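PDB 3EB7: insecticidal Delta-Endotoxin Cry8Ea1 from Bacillus Thuringiensis, which is an insecticidal toxin active against soil-dwelling larvae of Holotrichia parallela, and probably acts by forming pores in gut membranes as other three-domain Cry toxins do. Local coordinates for residues L283-G288 with F379-G384; K299-H304 with N417-I422; D512-R517 with K563-N568. All blocks are in the same frame, centred on the assembly; numbering follows the deposited sequence.

Interaction 1 of 3, residues L283-G288 with F379-G384; sequences LSIYTG and FTYNPG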
loop_
_atom_site.group_PDB
_atom_site.type_symbol
_atom_site.label_atom_id
_atom_site.label_comp_id
_atom_site.label_asym_id
_atom_site.label_seq_id
_atom_site.Cartn_x
_atom_site.Cartn_y
_atom_site.Cartn_z
ATOM N N LEU A 283 -0.416 -17.631 -16.843
ATOM C CA LEU A 283 0.258 -18.580 -15.914
ATOM C C LEU A 283 0.105 -20.004 -16.430
ATOM O O LEU A 283 -1.013 -20.403 -16.750
ATOM C CB LEU A 283 -0.433 -18.531 -14.555
ATOM C CG LEU A 283 0.263 -18.637 -13.202
ATOM C CD1 LEU A 283 -0.635 -19.441 -12.313
ATOM C CD2 LEU A 283 1.623 -19.208 -13.258
ATOM N N SER A 284 1.186 -20.766 -16.514
ATOM C CA SER A 284 1.080 -22.208 -16.783
ATOM C C SER A 284 1.512 -22.957 -15.557
ATOM O O SER A 284 2.569 -22.668 -15.051
ATOM C CB SER A 284 1.986 -22.682 -17.940
ATOM O OG SER A 284 1.618 -22.070 -19.138
ATOM N N ILE A 285 0.702 -23.913 -15.090
ATOM C CA ILE A 285 1.042 -24.674 -13.872
ATOM C C ILE A 285 1.371 -26.114 -14.287
ATOM O O ILE A 285 0.628 -26.735 -15.033
ATOM C CB ILE A 285 -0.123 -24.649 -12.849
ATOM C CG1 ILE A 285 -0.536 -23.211 -12.525
ATOM C CG2 ILE A 285 0.172 -25.502 -11.586
ATOM C CD1 ILE A 285 -1.880 -23.089 -11.745
ATOM N N TYR A 286 2.494 -26.630 -13.823
ATOM C CA TYR A 286 2.934 -27.975 -14.133
ATOM C C TYR A 286 2.680 -28.855 -12.895
ATOM O O TYR A 286 3.014 -28.484 -11.760
ATOM C CB TYR A 286 4.424 -27.959 -14.553
ATOM C CG TYR A 286 4.642 -27.137 -15.818
ATOM C CD1 TYR A 286 4.784 -25.747 -15.776
ATOM C CD2 TYR A 286 4.667 -27.750 -17.058
ATOM C CE1 TYR A 286 4.919 -24.972 -16.970
ATOM C CE2 TYR A 286 4.815 -27.010 -18.238
ATOM C CZ TYR A 286 4.933 -25.627 -18.193
ATOM O OH TYR A 286 5.084 -24.954 -19.386
ATOM N N THR A 287 2.067 -30.010 -13.143
ATOM C CA THR A 287 1.613 -30.915 -12.095
ATOM C C THR A 287 2.415 -32.229 -12.056
ATOM O O THR A 287 2.757 -32.800 -13.081
ATOM C CB THR A 287 0.116 -31.203 -12.291
ATOM O OG1 THR A 287 -0.588 -29.948 -12.288
ATOM C CG2 THR A 287 -0.422 -32.114 -11.206
ATOM N N GLY A 288 2.733 -32.667 -10.840
ATOM C CA GLY A 288 3.304 -33.969 -10.586
ATOM C C GLY A 288 2.365 -34.789 -9.720
ATOM O O GLY A 288 1.460 -34.277 -9.090
ATOM N N PHE A 379 -11.210 -19.303 -12.474
ATOM C CA PHE A 379 -10.196 -20.200 -13.029
ATOM C C PHE A 379 -9.887 -21.192 -11.944
ATOM O O PHE A 379 -9.635 -20.815 -10.813
ATOM C CB PHE A 379 -8.929 -19.415 -13.413
ATOM C CG PHE A 379 -9.180 -18.328 -14.445
ATOM C CD1 PHE A 379 -9.213 -16.989 -14.071
ATOM C CD2 PHE A 379 -9.404 -18.661 -15.794
ATOM C CE1 PHE A 379 -9.444 -15.982 -15.024
ATOM C CE2 PHE A 379 -9.640 -17.683 -16.761
ATOM C CZ PHE A 379 -9.651 -16.330 -16.378
ATOM N N THR A 380 -9.954 -22.471 -12.273
ATOM C CA THR A 380 -9.667 -23.496 -11.298
ATOM C C THR A 380 -8.575 -24.415 -11.769
ATOM O O THR A 380 -8.655 -25.018 -12.849
ATOM C CB THR A 380 -10.906 -24.348 -10.967
ATOM O OG1 THR A 380 -12.020 -23.482 -10.700
ATOM C CG2 THR A 380 -10.614 -25.232 -9.788
ATOM N N TYR A 381 -7.557 -24.482 -10.910
ATOM C CA TYR A 381 -6.568 -25.521 -10.906
ATOM C C TYR A 381 -6.995 -26.637 -9.911
ATOM O O TYR A 381 -6.970 -26.447 -8.695
ATOM C CB TYR A 381 -5.207 -24.907 -10.503
ATOM C CG TYR A 381 -4.105 -25.912 -10.327
ATOM C CD1 TYR A 381 -3.521 -26.545 -11.452
ATOM C CD2 TYR A 381 -3.649 -26.259 -9.053
ATOM C CE1 TYR A 381 -2.486 -27.495 -11.298
ATOM C CE2 TYR A 381 -2.651 -27.239 -8.885
ATOM C CZ TYR A 381 -2.059 -27.819 -10.012
ATOM O OH TYR A 381 -1.050 -28.747 -9.862
ATOM N N ASN A 382 -7.406 -27.795 -10.440
ATOM C CA ASN A 382 -7.606 -28.987 -9.608
ATOM C C ASN A 382 -7.330 -30.314 -10.321
ATOM O O ASN A 382 -8.251 -30.978 -10.791
ATOM C CB ASN A 382 -8.990 -28.964 -8.958
ATOM C CG ASN A 382 -9.170 -30.077 -7.891
ATOM O OD1 ASN A 382 -8.227 -30.808 -7.513
ATOM N ND2 ASN A 382 -10.405 -30.208 -7.414
ATOM N N PRO A 383 -6.055 -30.735 -10.387
ATOM C CA PRO A 383 -5.813 -31.996 -11.130
ATOM C C PRO A 383 -6.415 -33.245 -10.454
ATOM O O PRO A 383 -6.682 -34.220 -11.149
ATOM C CB PRO A 383 -4.294 -32.088 -11.224
ATOM C CG PRO A 383 -3.775 -31.097 -10.190
ATOM C CD PRO A 383 -4.818 -30.124 -9.865
ATOM N N GLY A 384 -6.640 -33.205 -9.134
ATOM C CA GLY A 384 -7.370 -34.265 -8.428
ATOM C C GLY A 384 -6.523 -35.038 -7.445
ATOM O O GLY A 384 -5.586 -35.696 -7.836
#
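Tyr381, the first residue of 379-384 to touch 283-288, lays its ring against Ile285 and carries its hydroxyl to Thr287, joining two different sheets of the beta-prism domain characteristic of three-domain Cry toxins. Strands 283-288 and 379-381 run nearly parallel, 22° apart, but their axes come no closer than 10.2 Å. That fits packing between sheets through side chains, not pairing in one. With its ring carbon CG trans to the backbone nitrogen (chi1 174°), Tyr381 reaches across the gap. Two branches of Ile285 lie on the same side of the ring, along its CD1-CE1 rim: CD1 toward the CB end, 3.8 Å from Tyr381 CD1, and CG2 over the CE1 corner, 3.3 Å from Tyr381 CE1. At the far end the phenolic OH of Tyr381 meets OG1 of Thr287 at 2.7 Å, a hydrogen bond in which either hydroxyl may be the donor. Because Thr287 OG1 approaches at the edge of the ring, in its plane, this bond does not compete with the apolar packing over the face. Beyond Tyr381 the chain leaves the strand and brings Pro383 back over the opposite ring face, where its CD stands 3.6 Å above the plane, offset toward the rim. The ring is thus held between proline and isoleucine, while Gln332 of strand 330-335 touches the tyrosine side chain as well. The methyl of Thr287 turns to the proline while its hydroxyl takes the tyrosine, and Thr287 CG2 ends 3.6 Å from Pro383 CG.

Interaction 2 of 3, residues K299-H304 with N417-I422; sequences KKWIGH and NYVTFI. With SO4 (sulfate ion), chain E.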
loop_
_atom_site.group_PDB
_atom_site.type_symbol
_atom_site.label_atom_id
_atom_site.label_comp_id
_atom_site.label_asym_id
_atom_site.label_seq_id
_atom_site.Cartn_x
_atom_site.Cartn_y
_atom_site.Cartn_z
ATOM N N LYS A 299 -1.783 -34.959 -6.438
ATOM C CA LYS A 299 -1.358 -34.278 -7.660
ATOM C C LYS A 299 -1.205 -32.796 -7.345
ATOM O O LYS A 299 -2.169 -32.119 -6.955
ATOM C CB LYS A 299 -2.351 -34.463 -8.777
ATOM C CG LYS A 299 -2.369 -35.793 -9.393
ATOM C CD LYS A 299 -3.627 -35.851 -10.251
ATOM C CE LYS A 299 -3.512 -36.863 -11.319
ATOM N NZ LYS A 299 -4.909 -37.205 -11.743
ATOM N N LYS A 300 0.015 -32.293 -7.517
ATOM C CA LYS A 300 0.367 -31.003 -6.946
ATOM C C LYS A 300 1.151 -30.129 -7.917
ATOM O O LYS A 300 1.720 -30.607 -8.870
ATOM C CB LYS A 300 1.129 -31.194 -5.621
ATOM C CG LYS A 300 2.394 -32.005 -5.732
ATOM C CD LYS A 300 3.201 -31.918 -4.415
ATOM C CE LYS A 300 4.216 -33.071 -4.221
ATOM N NZ LYS A 300 5.319 -32.926 -5.179
ATOM N N TRP A 301 1.153 -28.838 -7.635
ATOM C CA TRP A 301 1.865 -27.806 -8.370
ATOM C C TRP A 301 3.361 -27.986 -8.070
ATOM O O TRP A 301 3.825 -27.729 -6.912
ATOM C CB TRP A 301 1.348 -26.470 -7.817
ATOM C CG TRP A 301 1.878 -25.152 -8.401
ATOM C CD1 TRP A 301 3.165 -24.854 -8.830
ATOM C CD2 TRP A 301 1.121 -23.932 -8.542
ATOM N NE1 TRP A 301 3.223 -23.529 -9.252
ATOM C CE2 TRP A 301 1.996 -22.943 -9.068
ATOM C CE3 TRP A 301 -0.208 -23.581 -8.264
ATOM C CZ2 TRP A 301 1.567 -21.641 -9.354
ATOM C CZ3 TRP A 301 -0.634 -22.285 -8.554
ATOM C CH2 TRP A 301 0.264 -21.328 -9.093
ATOM N N ILE A 302 4.094 -28.476 -9.075
ATOM C CA ILE A 302 5.554 -28.683 -8.975
ATOM C C ILE A 302 6.414 -27.646 -9.736
ATOM O O ILE A 302 7.640 -27.675 -9.647
ATOM C CB ILE A 302 6.019 -30.116 -9.413
ATOM C CG1 ILE A 302 5.709 -30.364 -10.900
ATOM C CG2 ILE A 302 5.441 -31.177 -8.523
ATOM C CD1 ILE A 302 6.330 -31.673 -11.487
ATOM N N GLY A 303 5.779 -26.748 -10.478
ATOM C CA GLY A 303 6.482 -25.693 -11.207
ATOM C C GLY A 303 5.474 -24.874 -11.976
ATOM O O GLY A 303 4.317 -25.289 -12.121
ATOM N N HIS A 304 5.877 -23.695 -12.439
ATOM C CA HIS A 304 5.013 -22.836 -13.253
ATOM C C HIS A 304 5.821 -21.909 -14.127
ATOM O O HIS A 304 7.010 -21.676 -13.913
ATOM C CB HIS A 304 4.010 -22.032 -12.399
ATOM C CG HIS A 304 4.631 -21.012 -11.494
ATOM N ND1 HIS A 304 5.075 -21.315 -10.223
ATOM C CD2 HIS A 304 4.841 -19.683 -11.659
ATOM C CE1 HIS A 304 5.564 -20.225 -9.658
ATOM N NE2 HIS A 304 5.408 -19.213 -10.493
ATOM N N ASN A 417 -0.793 -10.401 -8.492
ATOM C CA ASN A 417 0.217 -9.809 -9.323
ATOM C C ASN A 417 1.242 -10.827 -9.826
ATOM O O ASN A 417 1.682 -10.757 -10.972
ATOM C CB ASN A 417 0.918 -8.674 -8.546
ATOM C CG ASN A 417 2.018 -7.959 -9.359
ATOM O OD1 ASN A 417 1.994 -7.913 -10.586
ATOM N ND2 ASN A 417 2.977 -7.426 -8.668
ATOM N N TYR A 418 1.638 -11.768 -8.981
ATOM C CA TYR A 418 2.716 -12.657 -9.319
ATOM C C TYR A 418 2.687 -13.901 -8.420
ATOM O O TYR A 418 2.009 -13.921 -7.381
ATOM C CB TYR A 418 4.051 -11.896 -9.172
ATOM C CG TYR A 418 5.114 -12.318 -10.170
ATOM C CD1 TYR A 418 5.080 -11.859 -11.496
ATOM C CD2 TYR A 418 6.151 -13.176 -9.785
ATOM C CE1 TYR A 418 6.071 -12.275 -12.417
ATOM C CE2 TYR A 418 7.144 -13.585 -10.691
ATOM C CZ TYR A 418 7.088 -13.139 -11.988
ATOM O OH TYR A 418 8.051 -13.554 -12.867
ATOM N N VAL A 419 3.425 -14.932 -8.843
ATOM C CA VAL A 419 3.652 -16.167 -8.103
ATOM C C VAL A 419 5.139 -16.560 -8.154
ATOM O O VAL A 419 5.722 -16.726 -9.243
ATOM C CB VAL A 419 2.825 -17.343 -8.695
ATOM C CG1 VAL A 419 2.799 -18.520 -7.731
ATOM C CG2 VAL A 419 1.363 -16.924 -9.022
ATOM N N THR A 420 5.747 -16.713 -6.969
ATOM C CA THR A 420 7.086 -17.291 -6.815
ATOM C C THR A 420 6.965 -18.665 -6.152
ATOM O O THR A 420 5.883 -19.054 -5.717
ATOM C CB THR A 420 7.999 -16.391 -5.996
ATOM O OG1 THR A 420 7.419 -16.199 -4.691
ATOM C CG2 THR A 420 8.134 -15.040 -6.712
ATOM N N PHE A 421 8.060 -19.406 -6.067
ATOM C CA PHE A 421 7.942 -20.815 -5.742
ATOM C C PHE A 421 9.276 -21.342 -5.233
ATOM O O PHE A 421 10.327 -20.839 -5.641
ATOM C CB PHE A 421 7.465 -21.544 -7.021
ATOM C CG PHE A 421 7.128 -23.007 -6.852
ATOM C CD1 PHE A 421 5.889 -23.408 -6.382
ATOM C CD2 PHE A 421 8.022 -23.983 -7.267
ATOM C CE1 PHE A 421 5.577 -24.783 -6.231
ATOM C CE2 PHE A 421 7.714 -25.349 -7.138
ATOM C CZ PHE A 421 6.494 -25.749 -6.623
ATOM N N ILE A 422 9.230 -22.305 -4.306
ATOM C CA ILE A 422 10.373 -23.163 -3.996
ATOM C C ILE A 422 9.925 -24.613 -4.151
ATOM O O ILE A 422 8.730 -24.898 -4.082
ATOM C CB ILE A 422 10.931 -22.952 -2.537
ATOM C CG1 ILE A 422 9.870 -23.319 -1.489
ATOM C CG2 ILE A 422 11.409 -21.536 -2.341
ATOM C CD1 ILE A 422 10.309 -23.193 -0.029
HETATM S S SO4 E . -4.541 -40.621 -12.718
HETATM O O1 SO4 E . -4.543 -42.064 -12.937
HETATM O O2 SO4 E . -4.929 -39.940 -13.954
HETATM O O3 SO4 E . -5.499 -40.369 -11.631
HETATM O O4 SO4 E . -3.221 -40.118 -12.324
#
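An aromatic cluster of Trp301, His304 and Phe421 fills the buried interface between two sheets of the beta-prism domain. Strands 299-304 and 417-422 cross at -110°, with axes 8.0 Å apart at their closest, so side chains, not paired backbones, join them. Phe421 lies nearly parallel to the five-membered ring of Trp301 (planes 18°, centroids 5.0 Å apart) but slid aside, barely overlapping it. The indole and phenyl side chains come closest at Trp301 CD1 and Phe421 CE1, 3.5 Å, while Trp301 O meets the phenyl edge at CZ. On the benzo side of the indole, Val419 CG1 packs 3.7 Å from Trp301 CZ2. His304 CE1 lies 3.5 Å from Phe421 CB, which meets the imidazole at its edge, the two ring planes being perpendicular. Polar contacts run through His304, whose chi1 of 66° places the ring between the indole and the backbone of Val419. Trp301 NE1 donates to His304 ND1 at 3.0 Å, and His304 NE2 donates to Val419 O at 2.8 Å, arriving from above the carbonyl plane. Tyr320 of strand 316-321 also meets the imidazole. Away from the cluster, Lys299 NZ makes a weak hydrogen bond to O3 of a sulfate, probably from the crystallisation liquor. Since ND1 accepts and NE2 donates, the chemistry is consistent with a neutral imidazole protonated on NE2, its rotation fixed from both nitrogens and its buried polar atoms satisfied.

Interaction 3 of 3, residues D512-R517 with K563-N568; sequences DLDVVR and KISVRN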
loop_
_atom_site.group_PDB
_atom_site.type_symbol
_atom_site.label_atom_id
_atom_site.label_comp_id
_atom_site.label_asym_id
_atom_site.label_seq_id
_atom_site.Cartn_x
_atom_site.Cartn_y
_atom_site.Cartn_z
ATOM N N ASP A 512 19.620 19.213 -13.513
ATOM C CA ASP A 512 18.723 19.615 -14.573
ATOM C C ASP A 512 17.591 18.551 -14.770
ATOM O O ASP A 512 17.856 17.364 -14.835
ATOM C CB ASP A 512 19.549 19.771 -15.864
ATOM C CG ASP A 512 20.374 21.080 -15.905
ATOM O OD1 ASP A 512 20.252 21.929 -14.984
ATOM O OD2 ASP A 512 21.128 21.281 -16.899
ATOM N N LEU A 513 16.342 18.986 -14.858
ATOM C CA LEU A 513 15.239 18.076 -15.082
ATOM C C LEU A 513 14.407 18.576 -16.243
ATOM O O LEU A 513 14.085 19.735 -16.305
ATOM C CB LEU A 513 14.348 17.930 -13.828
ATOM C CG LEU A 513 13.208 16.887 -13.913
ATOM C CD1 LEU A 513 12.895 16.298 -12.542
ATOM C CD2 LEU A 513 11.928 17.437 -14.593
ATOM N N ASP A 514 14.067 17.701 -17.174
ATOM C CA ASP A 514 12.961 18.029 -18.046
ATOM C C ASP A 514 11.929 16.921 -18.250
ATOM O O ASP A 514 12.183 15.723 -18.028
ATOM C CB ASP A 514 13.450 18.541 -19.366
ATOM C CG ASP A 514 14.530 17.720 -19.897
ATOM O OD1 ASP A 514 14.270 16.507 -20.071
ATOM O OD2 ASP A 514 15.633 18.274 -20.126
ATOM N N VAL A 515 10.762 17.394 -18.651
ATOM C CA VAL A 515 9.581 16.605 -18.913
ATOM C C VAL A 515 9.410 16.540 -20.424
ATOM O O VAL A 515 9.299 17.569 -21.079
ATOM C CB VAL A 515 8.360 17.313 -18.295
ATOM C CG1 VAL A 515 7.097 16.458 -18.441
ATOM C CG2 VAL A 515 8.659 17.630 -16.825
ATOM N N VAL A 516 9.453 15.329 -20.964
ATOM C CA VAL A 516 9.263 15.094 -22.382
ATOM C C VAL A 516 7.828 14.516 -22.584
ATOM O O VAL A 516 7.438 13.456 -22.037
ATOM C CB VAL A 516 10.392 14.157 -22.920
ATOM C CG1 VAL A 516 10.263 13.880 -24.403
ATOM C CG2 VAL A 516 11.791 14.718 -22.583
ATOM N N ARG A 517 7.034 15.256 -23.331
ATOM C CA ARG A 517 5.685 14.851 -23.659
ATOM C C ARG A 517 5.590 14.469 -25.133
ATOM O O ARG A 517 5.940 15.260 -26.037
ATOM C CB ARG A 517 4.671 15.950 -23.324
ATOM C CG ARG A 517 3.219 15.489 -23.509
ATOM C CD ARG A 517 2.708 15.693 -24.922
ATOM N NE ARG A 517 2.319 17.089 -25.147
ATOM C CZ ARG A 517 3.015 17.973 -25.869
ATOM N NH1 ARG A 517 4.165 17.637 -26.460
ATOM N NH2 ARG A 517 2.551 19.198 -26.011
ATOM N N LYS A 563 7.839 11.404 -19.979
ATOM C CA LYS A 563 9.151 10.854 -19.665
ATOM C C LYS A 563 9.937 11.938 -18.960
ATOM O O LYS A 563 9.892 13.085 -19.375
ATOM C CB LYS A 563 9.868 10.361 -20.947
ATOM C CG LYS A 563 11.282 9.813 -20.715
ATOM C CD LYS A 563 11.929 9.458 -22.016
ATOM C CE LYS A 563 13.198 10.228 -22.156
ATOM N NZ LYS A 563 13.640 10.558 -23.549
ATOM N N ILE A 564 10.619 11.574 -17.876
ATOM C CA ILE A 564 11.354 12.537 -17.095
ATOM C C ILE A 564 12.823 12.265 -17.323
ATOM O O ILE A 564 13.270 11.111 -17.267
ATOM C CB ILE A 564 11.005 12.466 -15.563
ATOM C CG1 ILE A 564 9.500 12.674 -15.275
ATOM C CG2 ILE A 564 11.842 13.467 -14.749
ATOM C CD1 ILE A 564 8.859 13.867 -15.961
ATOM N N SER A 565 13.570 13.330 -17.609
ATOM C CA SER A 565 15.016 13.225 -17.823
ATOM C C SER A 565 15.770 14.055 -16.800
ATOM O O SER A 565 15.382 15.211 -16.532
ATOM C CB SER A 565 15.351 13.713 -19.234
ATOM O OG SER A 565 14.798 12.829 -20.203
ATOM N N VAL A 566 16.818 13.462 -16.212
ATOM C CA VAL A 566 17.714 14.179 -15.299
ATOM C C VAL A 566 19.195 14.166 -15.799
ATOM O O VAL A 566 19.676 13.182 -16.404
ATOM C CB VAL A 566 17.582 13.759 -13.779
ATOM C CG1 VAL A 566 16.132 13.914 -13.281
ATOM C CG2 VAL A 566 18.146 12.353 -13.518
ATOM N N ARG A 567 19.890 15.265 -15.513
ATOM C CA ARG A 567 21.100 15.661 -16.201
ATOM C C ARG A 567 21.912 16.650 -15.329
ATOM O O ARG A 567 21.371 17.261 -14.401
ATOM C CB ARG A 567 20.629 16.376 -17.464
ATOM C CG ARG A 567 21.597 16.502 -18.559
ATOM C CD ARG A 567 20.916 17.134 -19.744
ATOM N NE ARG A 567 19.881 16.245 -20.247
ATOM C CZ ARG A 567 18.894 16.596 -21.078
ATOM N NH1 ARG A 567 18.783 17.852 -21.521
ATOM N NH2 ARG A 567 18.003 15.677 -21.457
ATOM N N ASN A 568 23.200 16.794 -15.641
ATOM C CA ASN A 568 24.040 17.891 -15.138
ATOM C C ASN A 568 24.043 17.975 -13.623
ATOM O O ASN A 568 23.635 18.978 -13.032
ATOM C CB ASN A 568 23.582 19.230 -15.780
ATOM C CG ASN A 568 24.641 20.345 -15.686
ATOM O OD1 ASN A 568 25.841 20.082 -15.487
ATOM N ND2 ASN A 568 24.197 21.598 -15.845
HETATM O O HOH W 1 17.220 17.005 -18.613
#
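Asp514 and Ser565 form a hydrogen-bonded pair in the middle of two antiparallel neighbouring strands, 512-517 and 563-567, within the beta-sandwich domain of the toxin, a fold related to galactose-binding domains. The axes lie 4.7 Å apart at 163°, and the register is unbroken from Asp512 opposite Arg567 to Val516 opposite Lys563. Asp514 N and Ser565 O are 2.9 Å apart, and Ser565 N returns a bond to Asp514 O. Val516 N likewise bonds to Lys563 O, whereas the bonds from the amides of Arg567 and Lys563 are weak.

The side chain of Asp514 leaves CB on the face that also carries Asp512, Val516 and Arg567. A chi1 of 45° seats its CG between the backbone N and carbonyl carbon and turns the carboxylate toward the partner strand, where CG nears Ser565 CB. OD1 then comes to 3.1 Å from Ser565 CB. OD2 reaches 3.5 Å from Arg567 NH1, a salt bridge of charges alone, since the oxygen lies well out of the guanidinium plane and no N-H points at it. A water sits 3.0 Å above the centre of that guanidinium, but it is modelled rather close to OD2, and a bond between them is doubtful.

The other face is apolar and turns to the second sheet, where Ile564 and Val566 both touch Ile580. Ile564 splits its branches between two residues of the neighbouring strand, with CD1 3.9 Å from Val515 CG2 and CG2 3.7 Å from Leu513 CD1. At the strand end Asp512 divides its carboxylate: OD1 forms a salt bridge with Arg526, and OD2 accepts from Asn568 ND2 at 3.3 Å, met from above the carboxylate plane.

In the fold
Interactions 1 and 2 belong to one beta-prism domain and touch, their centres about 9 Å apart: strands 278-292 and 296-310 are neighbours in one sheet, which meets strand 376-381 of a second sheet in interaction 1 and strand 414-422 of a third in interaction 2. Both are buried and rest on aromatic side chains, with few polar bonds between the segments. Ile302 and Gly303 pair with Tyr286 as a classic beta bulge, joining the two. Interaction 3 lies in another domain, about 40 Å or more between centres, and pairs strands inside one sheet. There backbone bonds dominate, with charged and polar groups on one face, some of them partly exposed, and apolar ones on the other.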